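Local coordinates for molybdopterin-guanine dinucleotide biosynthesis protein B (MobB) (PDB 2F1R) that probably binds GTP through a P-loop NTPase fold and takes part in the biosynthesis of the molybdopterin-guanine dinucleotide cofactor, at residues M23-E28 with R151-I156; W54-Y57 with D62-I65. All coordinates share one frame; numbering follows the deposited sequence.

Contact 1. Residues M23-E28 with R151-I156; sequences MPILRE and RIAEFI
I25 and L26 meet the small side chain of A153 from two neighbouring positions of helix 12-28. The CG2 methyl of I25 lies 4.1 Å from A153 CB, and the CD2 methyl of L26 lies 4.2 Å from the same CB, so one alanine methyl touches two branched side chains. CD2 of L26 also rests 3.8 Å from the carbonyl oxygen A153 O, a van der Waals contact with the backbone, and reaches 4.4 Å from I156 CB one turn further along. In I25 a chi1 of -62° sets CG1 beside the backbone N and sends CG2, opposite that N, toward the alanine. In L26 the CB does not head for helix 149-160; it is CD2, at the end of the side chain, that closes the distance. No hydrogen bond crosses between 23-28 and 151-156, and the 158 Å² buried between them comes from these few van der Waals contacts.

The axes of the two short helical segments approach to 9.5 Å and cross at -39°, both running roughly the same way. The nearest pair of CA atoms, those of L26 and A153, is 6.4 Å apart, which places the alanine where the backbones come closest. M22, one turn before L26, extends the same interface by touching I152, A153 and I156. On the sheet side of helix 149-160, I152 packs on V133 and F155 on L130 and A131, while M23 of the other helix packs on V33 and V35. Both helices therefore lie against the central parallel sheet, joined side by side through an apolar seam, as in the alpha/beta layering of P-loop NTPases; helix 12-28 is the one that follows the probable Walker A loop.

Contact 2. Residues W54-Y57 with D62-I65; sequences WKIY and DVVI
V63 sends its CG2 methyl into the angle between I56 and Y57, on the face of helix 52-59 turned to the strand. That methyl is 3.7 Å from the backbone Y57 N, 3.9 Å from Y57 CB and 3.9 Å from I56 CG2, so a single branch makes all the valine's close contacts with 54-57. With CG1 opposite the backbone N (chi1 175°), CG2 sits beside that N and faces the helix. On I56 it is likewise the CG2 branch that touches, and the two side chains cross at about a right angle.

Helix 52-59 and strand 62-66 form a compact helix-turn-strand unit: the CA atoms of Y57 and D62 are 5.7 Å apart, and the strand continues into a hairpin with strand 70-76 through V63-I74 backbone bonds. Its other edge pairs in parallel with a strand of the second subunit, carrying the sheet across the dimer interface.

With CG opposite the backbone N (chi1 -174°), the Y57 ring turns its edge to V63 CG2, which lies near the ring plane. Its CE1 comes 4.0 Å from D62 OD1, and the ring and carboxylate planes are 27° apart. The carboxylate is held elsewhere: OD1 forms a salt bridge with R76 NE, the same arginine that makes a cation-pi contact with the Y57 ring, and OD2 a hydrogen bond with Y96 OH of the second subunit.

Contact 1 and contact 2 lie in separate parts of the chain, with centres 35 Å apart and nearest atoms about 17 Å apart. In sequence, residues 54-57 and 62-65 fall between 23-28 and 151-156, so the local contact 2 is bracketed by the long-range contact 1. They share no helix or strand: contact 1 joins helices 12-28 and 149-160 on the six-stranded parallel sheet, whereas contact 2, whose centre is 26 Å from the centre of the chain, belongs to a unit with the separate two-stranded antiparallel sheet. M23 and P24 pack on S59 of the second subunit, at the end of its helix 52-59, so the helix of contact 2 in one chain reaches helix 12-28 of contact 1 in the other.

Contact 1. Residues M23-E28 with R151-I156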
# COMPACT_ATOMS: atom_id res chain seq x y z
N MET A 23 19.24 6.89 3.01
CA MET A 23 18.27 7.02 1.90
C MET A 23 18.56 8.13 0.85
O MET A 23 18.66 7.83 -0.37
CB MET A 23 16.80 7.04 2.46
CG MET A 23 15.71 6.57 1.43
SD MET A 23 16.01 4.96 0.74
CE MET A 23 15.88 4.01 2.22
N PRO A 24 18.72 9.41 1.28
CA PRO A 24 19.06 10.41 0.21
C PRO A 24 20.30 10.06 -0.64
O PRO A 24 20.27 10.29 -1.83
CB PRO A 24 19.32 11.70 0.98
CG PRO A 24 18.57 11.53 2.30
CD PRO A 24 18.59 10.02 2.61
N ILE A 25 21.35 9.48 -0.07
CA ILE A 25 22.51 9.06 -0.88
C ILE A 25 22.16 7.91 -1.83
O ILE A 25 22.53 7.94 -3.02
CB ILE A 25 23.75 8.62 -0.02
CG1 ILE A 25 24.29 9.74 0.85
CG2 ILE A 25 24.89 8.16 -0.93
CD1 ILE A 25 23.70 9.82 2.19
N LEU A 26 21.49 6.88 -1.33
CA LEU A 26 21.06 5.76 -2.18
C LEU A 26 20.21 6.28 -3.36
O LEU A 26 20.45 5.91 -4.50
CB LEU A 26 20.27 4.70 -1.38
CG LEU A 26 21.05 4.11 -0.22
CD1 LEU A 26 20.15 3.37 0.83
CD2 LEU A 26 22.25 3.25 -0.71
N ARG A 27 19.24 7.13 -3.06
CA ARG A 27 18.34 7.72 -4.06
C ARG A 27 19.02 8.67 -5.08
O ARG A 27 18.67 8.66 -6.26
CB ARG A 27 17.20 8.45 -3.39
CG ARG A 27 16.24 7.58 -2.52
CD ARG A 27 15.45 6.49 -3.26
NE ARG A 27 15.00 6.89 -4.59
CZ ARG A 27 14.02 7.76 -4.82
NH1 ARG A 27 13.38 8.32 -3.81
NH2 ARG A 27 13.68 8.05 -6.06
N GLU A 28 19.99 9.47 -4.64
CA GLU A 28 20.77 10.31 -5.60
C GLU A 28 21.41 9.51 -6.73
O GLU A 28 21.59 10.02 -7.83
CB GLU A 28 21.77 11.22 -4.90
CG GLU A 28 21.13 12.55 -4.38
CD GLU A 28 19.58 12.50 -4.17
OE1 GLU A 28 19.11 12.35 -3.00
OE2 GLU A 28 18.82 12.61 -5.21
N ARG A 151 29.76 6.00 4.07
CA ARG A 151 30.60 4.83 3.84
C ARG A 151 29.72 3.58 3.81
O ARG A 151 29.98 2.65 3.04
CB ARG A 151 31.70 4.67 4.92
CG ARG A 151 32.95 5.58 4.79
CD ARG A 151 34.12 5.10 5.74
NE ARG A 151 34.57 3.71 5.43
CZ ARG A 151 35.21 2.89 6.28
NH1 ARG A 151 35.48 3.29 7.51
NH2 ARG A 151 35.57 1.66 5.88
N ILE A 152 28.70 3.55 4.67
CA ILE A 152 27.81 2.39 4.73
C ILE A 152 26.89 2.34 3.51
O ILE A 152 26.68 1.26 2.92
CB ILE A 152 27.01 2.31 6.06
CG1 ILE A 152 27.97 2.33 7.26
CG2 ILE A 152 26.11 1.04 6.10
CD1 ILE A 152 27.33 2.88 8.60
N ALA A 153 26.39 3.50 3.11
CA ALA A 153 25.60 3.66 1.89
C ALA A 153 26.40 3.21 0.67
O ALA A 153 25.92 2.38 -0.14
CB ALA A 153 25.13 5.10 1.76
N GLU A 154 27.66 3.68 0.56
CA GLU A 154 28.53 3.30 -0.55
C GLU A 154 28.80 1.81 -0.58
O GLU A 154 28.89 1.18 -1.67
CB GLU A 154 29.86 4.08 -0.52
CG GLU A 154 30.84 3.79 -1.72
CD GLU A 154 30.16 3.81 -3.13
OE1 GLU A 154 29.56 4.86 -3.51
OE2 GLU A 154 30.23 2.77 -3.84
N PHE A 155 28.90 1.23 0.62
CA PHE A 155 29.14 -0.20 0.74
C PHE A 155 27.95 -0.90 0.14
O PHE A 155 28.10 -1.91 -0.53
CB PHE A 155 29.32 -0.60 2.23
CG PHE A 155 29.43 -2.07 2.48
CD1 PHE A 155 30.51 -2.81 1.99
CD2 PHE A 155 28.47 -2.73 3.23
CE1 PHE A 155 30.62 -4.20 2.23
CE2 PHE A 155 28.57 -4.09 3.50
CZ PHE A 155 29.64 -4.84 3.01
N ILE A 156 26.76 -0.41 0.44
CA ILE A 156 25.54 -1.02 -0.09
C ILE A 156 25.52 -0.82 -1.62
O ILE A 156 25.35 -1.77 -2.36
CB ILE A 156 24.23 -0.50 0.55
CG1 ILE A 156 24.18 -0.86 2.08
CG2 ILE A 156 23.03 -1.16 -0.24
CD1 ILE A 156 23.07 -0.24 2.91

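Contact 2. Residues W54-Y57 with D62-I65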
# COMPACT_ATOMS: atom_id res chain seq x y z
N TRP A 54 -10.83 3.66 6.60
CA TRP A 54 -10.91 2.80 7.75
C TRP A 54 -12.27 2.05 7.85
O TRP A 54 -12.31 0.82 8.01
CB TRP A 54 -10.58 3.59 9.01
CG TRP A 54 -10.65 2.71 10.15
CD1 TRP A 54 -9.70 1.80 10.56
CD2 TRP A 54 -11.77 2.57 11.02
NE1 TRP A 54 -10.16 1.11 11.66
CE2 TRP A 54 -11.42 1.55 11.97
CE3 TRP A 54 -13.02 3.19 11.12
CZ2 TRP A 54 -12.30 1.16 13.00
CZ3 TRP A 54 -13.89 2.79 12.13
CH2 TRP A 54 -13.53 1.79 13.06
N LYS A 55 -13.37 2.79 7.71
CA LYS A 55 -14.73 2.19 7.63
C LYS A 55 -14.89 1.21 6.47
O LYS A 55 -15.46 0.12 6.64
CB LYS A 55 -15.78 3.28 7.46
CG LYS A 55 -16.17 3.92 8.72
CD LYS A 55 -16.90 5.22 8.44
CE LYS A 55 -16.67 6.23 9.57
NZ LYS A 55 -17.73 7.26 9.57
N ILE A 56 -14.46 1.61 5.29
CA ILE A 56 -14.52 0.72 4.12
C ILE A 56 -13.66 -0.54 4.41
O ILE A 56 -14.11 -1.67 4.25
CB ILE A 56 -14.13 1.45 2.79
CG1 ILE A 56 -15.21 2.47 2.40
CG2 ILE A 56 -13.97 0.44 1.67
CD1 ILE A 56 -14.72 3.74 1.74
N TYR A 57 -12.43 -0.33 4.86
CA TYR A 57 -11.59 -1.44 5.21
C TYR A 57 -12.29 -2.43 6.17
O TYR A 57 -12.35 -3.63 5.89
CB TYR A 57 -10.25 -1.02 5.80
CG TYR A 57 -9.39 -2.23 5.99
CD1 TYR A 57 -8.61 -2.71 4.95
CD2 TYR A 57 -9.40 -2.95 7.18
CE1 TYR A 57 -7.81 -3.84 5.09
CE2 TYR A 57 -8.62 -4.09 7.34
CZ TYR A 57 -7.82 -4.52 6.28
OH TYR A 57 -7.02 -5.62 6.39
N ASP A 62 -10.55 -4.43 0.72
CA ASP A 62 -9.19 -3.90 0.66
C ASP A 62 -9.26 -2.51 0.03
O ASP A 62 -10.19 -2.21 -0.72
CB ASP A 62 -8.31 -4.85 -0.14
CG ASP A 62 -8.11 -6.18 0.60
OD1 ASP A 62 -8.21 -6.20 1.88
OD2 ASP A 62 -7.80 -7.19 -0.10
N VAL A 63 -8.32 -1.64 0.41
CA VAL A 63 -8.47 -0.22 0.10
C VAL A 63 -7.24 0.36 -0.63
O VAL A 63 -6.10 0.10 -0.24
CB VAL A 63 -8.72 0.56 1.42
CG1 VAL A 63 -8.77 2.08 1.17
CG2 VAL A 63 -10.07 0.10 2.04
N VAL A 64 -7.48 1.09 -1.72
CA VAL A 64 -6.42 1.89 -2.37
C VAL A 64 -6.75 3.36 -2.20
O VAL A 64 -7.84 3.79 -2.57
CB VAL A 64 -6.20 1.56 -3.88
CG1 VAL A 64 -5.19 2.50 -4.51
CG2 VAL A 64 -5.69 0.16 -4.08
N ILE A 65 -5.84 4.11 -1.60
CA ILE A 65 -5.98 5.55 -1.51
C ILE A 65 -5.04 6.15 -2.53
O ILE A 65 -3.83 5.98 -2.45
CB ILE A 65 -5.68 6.08 -0.10
CG1 ILE A 65 -6.48 5.27 0.91
CG2 ILE A 65 -6.13 7.52 0.04
CD1 ILE A 65 -6.27 5.68 2.37